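Local structure of D-alanyl transferase DltD (6O93) at residues A[42-47]-A[84-89]; A[78-83]-A[99-104]. The protein probably transfers D-alanine in the D-alanylation of lipoteichoic acid in the Gram-positive cell wall, working at the cell membrane. One frame throughout, in Å; residues are numbered along the deposited sequence.

Interaction 1 (A[42-47]-A[84-89]). With NA (sodium ion), chain K; PO4 (phosphate ion), chain F.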
loop_
_atom_site.group_PDB
_atom_site.type_symbol
_atom_site.label_atom_id
_atom_site.label_comp_id
_atom_site.label_asym_id
_atom_site.label_seq_id
_atom_site.Cartn_x
_atom_site.Cartn_y
_atom_site.Cartn_z
ATOM N N PRO A 42 -8.845 -5.074 -2.720
ATOM C CA PRO A 42 -7.908 -3.943 -2.724
ATOM C C PRO A 42 -6.521 -4.383 -2.279
ATOM O O PRO A 42 -6.363 -5.041 -1.248
ATOM C CB PRO A 42 -8.535 -2.951 -1.737
ATOM C CG PRO A 42 -9.360 -3.796 -0.828
ATOM C CD PRO A 42 -9.879 -4.925 -1.679
ATOM N N PHE A 43 -5.520 -4.023 -3.078
ATOM C CA PHE A 43 -4.111 -4.233 -2.755
ATOM C C PHE A 43 -3.539 -2.879 -2.356
ATOM O O PHE A 43 -3.216 -2.059 -3.219
ATOM C CB PHE A 43 -3.341 -4.809 -3.941
ATOM C CG PHE A 43 -3.450 -6.298 -4.089
ATOM C CD1 PHE A 43 -4.664 -6.943 -3.938
ATOM C CD2 PHE A 43 -2.335 -7.049 -4.419
ATOM C CE1 PHE A 43 -4.759 -8.314 -4.092
ATOM C CE2 PHE A 43 -2.424 -8.418 -4.576
ATOM C CZ PHE A 43 -3.639 -9.051 -4.413
ATOM N N PHE A 44 -3.413 -2.646 -1.051
ATOM C CA PHE A 44 -2.795 -1.426 -0.550
ATOM C C PHE A 44 -1.280 -1.598 -0.540
ATOM O O PHE A 44 -0.757 -2.517 0.100
ATOM C CB PHE A 44 -3.306 -1.101 0.851
ATOM C CG PHE A 44 -4.802 -0.977 0.940
ATOM C CD1 PHE A 44 -5.444 0.174 0.509
ATOM C CD2 PHE A 44 -5.566 -2.010 1.462
ATOM C CE1 PHE A 44 -6.820 0.292 0.594
ATOM C CE2 PHE A 44 -6.944 -1.896 1.550
ATOM C CZ PHE A 44 -7.572 -0.745 1.114
ATOM N N GLY A 45 -0.578 -0.719 -1.251
ATOM C CA GLY A 45 0.870 -0.780 -1.317
ATOM C C GLY A 45 1.467 0.494 -1.877
ATOM O O GLY A 45 0.888 1.572 -1.724
ATOM N N SER A 46 2.623 0.383 -2.532
ATOM C CA SER A 46 3.258 1.541 -3.147
ATOM C C SER A 46 3.857 1.154 -4.500
ATOM O O SER A 46 3.205 0.453 -5.280
ATOM C CB SER A 46 4.298 2.143 -2.191
ATOM O OG SER A 46 5.200 1.169 -1.698
ATOM N N SER A 47 5.083 1.600 -4.801
ATOM C CA SER A 47 5.597 1.488 -6.163
ATOM C C SER A 47 5.795 0.043 -6.609
ATOM O O SER A 47 5.829 -0.219 -7.817
ATOM C CB SER A 47 6.918 2.252 -6.297
ATOM O OG SER A 47 7.913 1.736 -5.430
ATOM N N ALA A 84 -4.489 5.007 5.196
ATOM C CA ALA A 84 -5.511 5.025 6.238
ATOM C C ALA A 84 -6.719 5.847 5.806
ATOM O O ALA A 84 -7.866 5.480 6.090
ATOM C CB ALA A 84 -4.923 5.570 7.541
ATOM N N MET A 85 -6.486 6.958 5.107
ATOM C CA MET A 85 -7.593 7.774 4.624
ATOM C C MET A 85 -8.268 7.140 3.414
ATOM O O MET A 85 -9.486 7.278 3.246
ATOM C CB MET A 85 -7.095 9.181 4.283
ATOM C CG MET A 85 -8.208 10.183 4.004
ATOM S SD MET A 85 -9.291 10.466 5.428
ATOM C CE MET A 85 -8.141 11.201 6.592
ATOM N N VAL A 86 -7.501 6.447 2.571
ATOM C CA VAL A 86 -8.091 5.682 1.475
ATOM C C VAL A 86 -9.050 4.636 2.026
ATOM O O VAL A 86 -10.172 4.470 1.533
ATOM C CB VAL A 86 -6.985 5.034 0.621
ATOM C CG1 VAL A 86 -7.582 4.055 -0.385
ATOM C CG2 VAL A 86 -6.164 6.100 -0.085
ATOM N N ILE A 87 -8.617 3.912 3.062
ATOM C CA ILE A 87 -9.457 2.879 3.662
ATOM C C ILE A 87 -10.702 3.500 4.279
ATOM O O ILE A 87 -11.827 3.037 4.056
ATOM C CB ILE A 87 -8.654 2.080 4.705
ATOM C CG1 ILE A 87 -7.529 1.300 4.025
ATOM C CG2 ILE A 87 -9.573 1.144 5.477
ATOM C CD1 ILE A 87 -6.457 0.810 4.977
ATOM N N HIS A 88 -10.518 4.558 5.073
ATOM C CA HIS A 88 -11.658 5.198 5.721
ATOM C C HIS A 88 -12.677 5.681 4.697
ATOM O O HIS A 88 -13.889 5.572 4.917
ATOM C CB HIS A 88 -11.183 6.364 6.589
ATOM C CG HIS A 88 -12.295 7.078 7.294
ATOM N ND1 HIS A 88 -12.735 6.713 8.549
ATOM C CD2 HIS A 88 -13.066 8.122 6.913
ATOM C CE1 HIS A 88 -13.725 7.508 8.913
ATOM N NE2 HIS A 88 -13.946 8.372 7.938
ATOM N N SER A 89 -12.207 6.213 3.567
ATOM C CA SER A 89 -13.113 6.763 2.566
ATOM C C SER A 89 -13.947 5.690 1.883
ATOM O O SER A 89 -14.962 6.018 1.263
ATOM C CB SER A 89 -12.326 7.549 1.515
ATOM O OG SER A 89 -11.526 6.688 0.728
HETATM NA NA NA K . 7.719 0.073 -2.287
HETATM P P PO4 F . 7.904 3.724 -2.139
HETATM O O1 PO4 F . 6.870 4.576 -1.441
HETATM O O2 PO4 F . 8.655 2.906 -1.114
HETATM O O3 PO4 F . 8.873 4.610 -2.886
HETATM O O4 PO4 F . 7.223 2.799 -3.119
#

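Interaction 2 (A[78-83]-A[99-104]). With NA (sodium ion), chain K.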
loop_
_atom_site.group_PDB
_atom_site.type_symbol
_atom_site.label_atom_id
_atom_site.label_comp_id
_atom_site.label_asym_id
_atom_site.label_seq_id
_atom_site.Cartn_x
_atom_site.Cartn_y
_atom_site.Cartn_z
ATOM N N THR A 78 3.095 6.598 -1.458
ATOM C CA THR A 78 1.856 6.361 -0.713
ATOM C C THR A 78 2.168 5.414 0.442
ATOM O O THR A 78 2.332 4.207 0.242
ATOM C CB THR A 78 0.764 5.795 -1.619
ATOM O OG1 THR A 78 1.201 4.565 -2.207
ATOM C CG2 THR A 78 0.412 6.784 -2.726
ATOM N N GLN A 79 2.239 5.963 1.656
ATOM C CA GLN A 79 2.533 5.188 2.850
ATOM C C GLN A 79 1.270 5.065 3.714
ATOM O O GLN A 79 0.149 5.306 3.237
ATOM C CB GLN A 79 3.715 5.829 3.587
ATOM C CG GLN A 79 4.968 5.945 2.721
ATOM C CD GLN A 79 6.227 6.255 3.516
ATOM O OE1 GLN A 79 6.205 6.325 4.747
ATOM N NE2 GLN A 79 7.335 6.444 2.811
ATOM N N SER A 80 1.452 4.689 4.983
ATOM C CA SER A 80 0.322 4.241 5.792
ATOM C C SER A 80 -0.686 5.359 6.031
ATOM O O SER A 80 -1.897 5.117 6.030
ATOM C CB SER A 80 0.818 3.681 7.123
ATOM O OG SER A 80 1.501 2.456 6.933
ATOM N N LEU A 81 -0.209 6.584 6.249
ATOM C CA LEU A 81 -1.125 7.681 6.551
ATOM C C LEU A 81 -2.055 7.949 5.374
ATOM O O LEU A 81 -3.272 8.087 5.545
ATOM C CB LEU A 81 -0.337 8.936 6.920
ATOM C CG LEU A 81 -1.151 10.097 7.498
ATOM C CD1 LEU A 81 -1.846 9.686 8.788
ATOM C CD2 LEU A 81 -0.257 11.293 7.738
ATOM N N THR A 82 -1.496 8.021 4.164
ATOM C CA THR A 82 -2.319 8.145 2.966
ATOM C C THR A 82 -3.311 6.995 2.866
ATOM O O THR A 82 -4.500 7.203 2.597
ATOM C CB THR A 82 -1.429 8.186 1.722
ATOM O OG1 THR A 82 -0.634 9.377 1.731
ATOM C CG2 THR A 82 -2.273 8.148 0.454
ATOM N N GLN A 83 -2.834 5.766 3.079
ATOM C CA GLN A 83 -3.690 4.595 2.919
ATOM C C GLN A 83 -4.781 4.544 3.980
ATOM O O GLN A 83 -5.893 4.082 3.699
ATOM C CB GLN A 83 -2.844 3.322 2.964
ATOM C CG GLN A 83 -1.829 3.204 1.833
ATOM C CD GLN A 83 -2.479 2.963 0.482
ATOM O OE1 GLN A 83 -3.685 3.139 0.321
ATOM N NE2 GLN A 83 -1.679 2.551 -0.495
ATOM N N ALA A 99 -8.813 -7.794 2.125
ATOM C CA ALA A 99 -7.864 -6.853 1.553
ATOM C C ALA A 99 -6.457 -7.418 1.680
ATOM O O ALA A 99 -6.199 -8.342 2.456
ATOM C CB ALA A 99 -7.946 -5.483 2.237
ATOM N N VAL A 100 -5.549 -6.853 0.892
ATOM C CA VAL A 100 -4.133 -7.194 0.932
ATOM C C VAL A 100 -3.357 -5.911 1.183
ATOM O O VAL A 100 -3.635 -4.881 0.558
ATOM C CB VAL A 100 -3.675 -7.876 -0.371
ATOM C CG1 VAL A 100 -2.186 -8.182 -0.324
ATOM C CG2 VAL A 100 -4.471 -9.150 -0.609
ATOM N N PHE A 101 -2.399 -5.971 2.104
ATOM C CA PHE A 101 -1.617 -4.804 2.506
ATOM C C PHE A 101 -0.142 -5.152 2.372
ATOM O O PHE A 101 0.366 -6.009 3.101
ATOM C CB PHE A 101 -1.953 -4.384 3.938
ATOM C CG PHE A 101 -1.516 -2.987 4.282
ATOM C CD1 PHE A 101 -0.185 -2.708 4.553
ATOM C CD2 PHE A 101 -2.436 -1.956 4.345
ATOM C CE1 PHE A 101 0.219 -1.425 4.872
ATOM C CE2 PHE A 101 -2.038 -0.668 4.662
ATOM C CZ PHE A 101 -0.709 -0.404 4.927
ATOM N N ILE A 102 0.546 -4.492 1.447
ATOM C CA ILE A 102 1.952 -4.764 1.179
ATOM C C ILE A 102 2.779 -3.709 1.902
ATOM O O ILE A 102 2.793 -2.535 1.516
ATOM C CB ILE A 102 2.246 -4.782 -0.326
ATOM C CG1 ILE A 102 1.471 -5.929 -0.982
ATOM C CG2 ILE A 102 3.744 -4.937 -0.570
ATOM C CD1 ILE A 102 1.533 -5.932 -2.483
ATOM N N LEU A 103 3.463 -4.126 2.961
ATOM C CA LEU A 103 4.347 -3.235 3.690
ATOM C C LEU A 103 5.656 -3.055 2.931
ATOM O O LEU A 103 6.102 -3.937 2.194
ATOM C CB LEU A 103 4.627 -3.783 5.087
ATOM C CG LEU A 103 3.504 -3.589 6.109
ATOM C CD1 LEU A 103 3.515 -4.695 7.153
ATOM C CD2 LEU A 103 3.625 -2.223 6.776
ATOM N N SER A 104 6.260 -1.885 3.105
ATOM C CA SER A 104 7.597 -1.620 2.597
ATOM C C SER A 104 8.472 -1.217 3.773
ATOM O O SER A 104 8.173 -0.212 4.440
ATOM C CB SER A 104 7.583 -0.517 1.535
ATOM O OG SER A 104 6.953 -0.954 0.343
HETATM NA NA NA K . 7.719 0.073 -2.287
#

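Interaction 1 (A[42-47]-A[84-89])
F44, on the inner strand 40-44, meets V86 and I87 of helix 80-90 through its phenyl ring, the tight part of the contact. I87 CG1 lies over one ring face, 3.9 Å from the centroid and 28° off the ring normal, a CH-pi contact; its nearest ring atom is F44 CZ at 3.6 Å. V86 CG1 instead meets the ring edge, in its plane, 4.0 Å from F44 CE1. The ring is swung out to the helix by a first torsion of -56°, with CG anti to the carbonyl carbon. With the CA atoms of F44 and I87 9.0 Å apart, side chains alone make the contact.

Beyond the strand the chain leaves the helix. Here the partly exposed S47 holds O4 of a phosphate, probably from the crystallisation liquor, by its backbone N at 3.0 Å and OG at 2.6 Å; this O4 also binds the sodium ion (2.9 Å), as does S46 OG (2.8 Å). S47 OG is hydrogen-bonded to H349, within a Ser-His-Asp geometry consistent with the SGNH-hydrolase clan. The chemistry divides: apolar packing joins sheet to helix, and a polar turn that here holds an anion carries the likely nucleophile.

Interaction 2 (A[78-83]-A[99-104])
The ring of F101, on strand 98-102, reaches the first turn of helix 80-90 by its far end, where S80 and Q83 receive it in two different ways. S80 OG lies at the ring edge, near the ring plane, with F101 CZ 4.1 Å away; the oxygen sits beside the edge and not over a face. Q83 approaches obliquely by its aliphatic base, CB standing 4.4 Å from F101 CE2. The ring reaches this place because CG is anti to the backbone N (chi1 -163°), which carries its far end to the helix although the CA atoms of Q83 and F101 remain 9.6 Å apart.

The polar ends of both helix residues find their partners outside the two segments. S80 OG is hydrogen-bonded to E272, at the start of helix 272-285, and Q83 NE2 to the backbone O of L73, on the edge strand of the sheet. Q83 bends twice to get there, with chi1 -63° and chi2 -70°; the two turns also give NE2 a weak bond to G45 O, while CB stays near the ring.

Past the strand end, S104 OG binds the sodium ion at 2.9 Å. The contact is thus a modest van der Waals one: a buried ring meets one hydroxyl at its edge and one aliphatic carbon obliquely, while the polar ends of S80 and Q83 bond to other parts of the fold.

In the fold
Both interactions set helix 80-90 against neighbouring parallel strands of one sheet, their centres 6 Å apart. The strands are joined by probable backbone hydrogen bonds, F44 O to I102 N at 2.7 Å and F44 N to V100 O at 2.8 Å, and the side chains of F44 and F101 touch. Q83 packs on F44, linking 78-83 to interaction 1. Where the strands end, the two contacts converge on the sodium ion: S46 OG and S104 OG, 3.4 Å apart, both bind it, as do E48 and phosphate O4, which lies 2.9 Å from the ion and is also held by S47. This places the metal site beside S47, the probable catalytic serine, at the strand ends of an SGNH-hydrolase-like core.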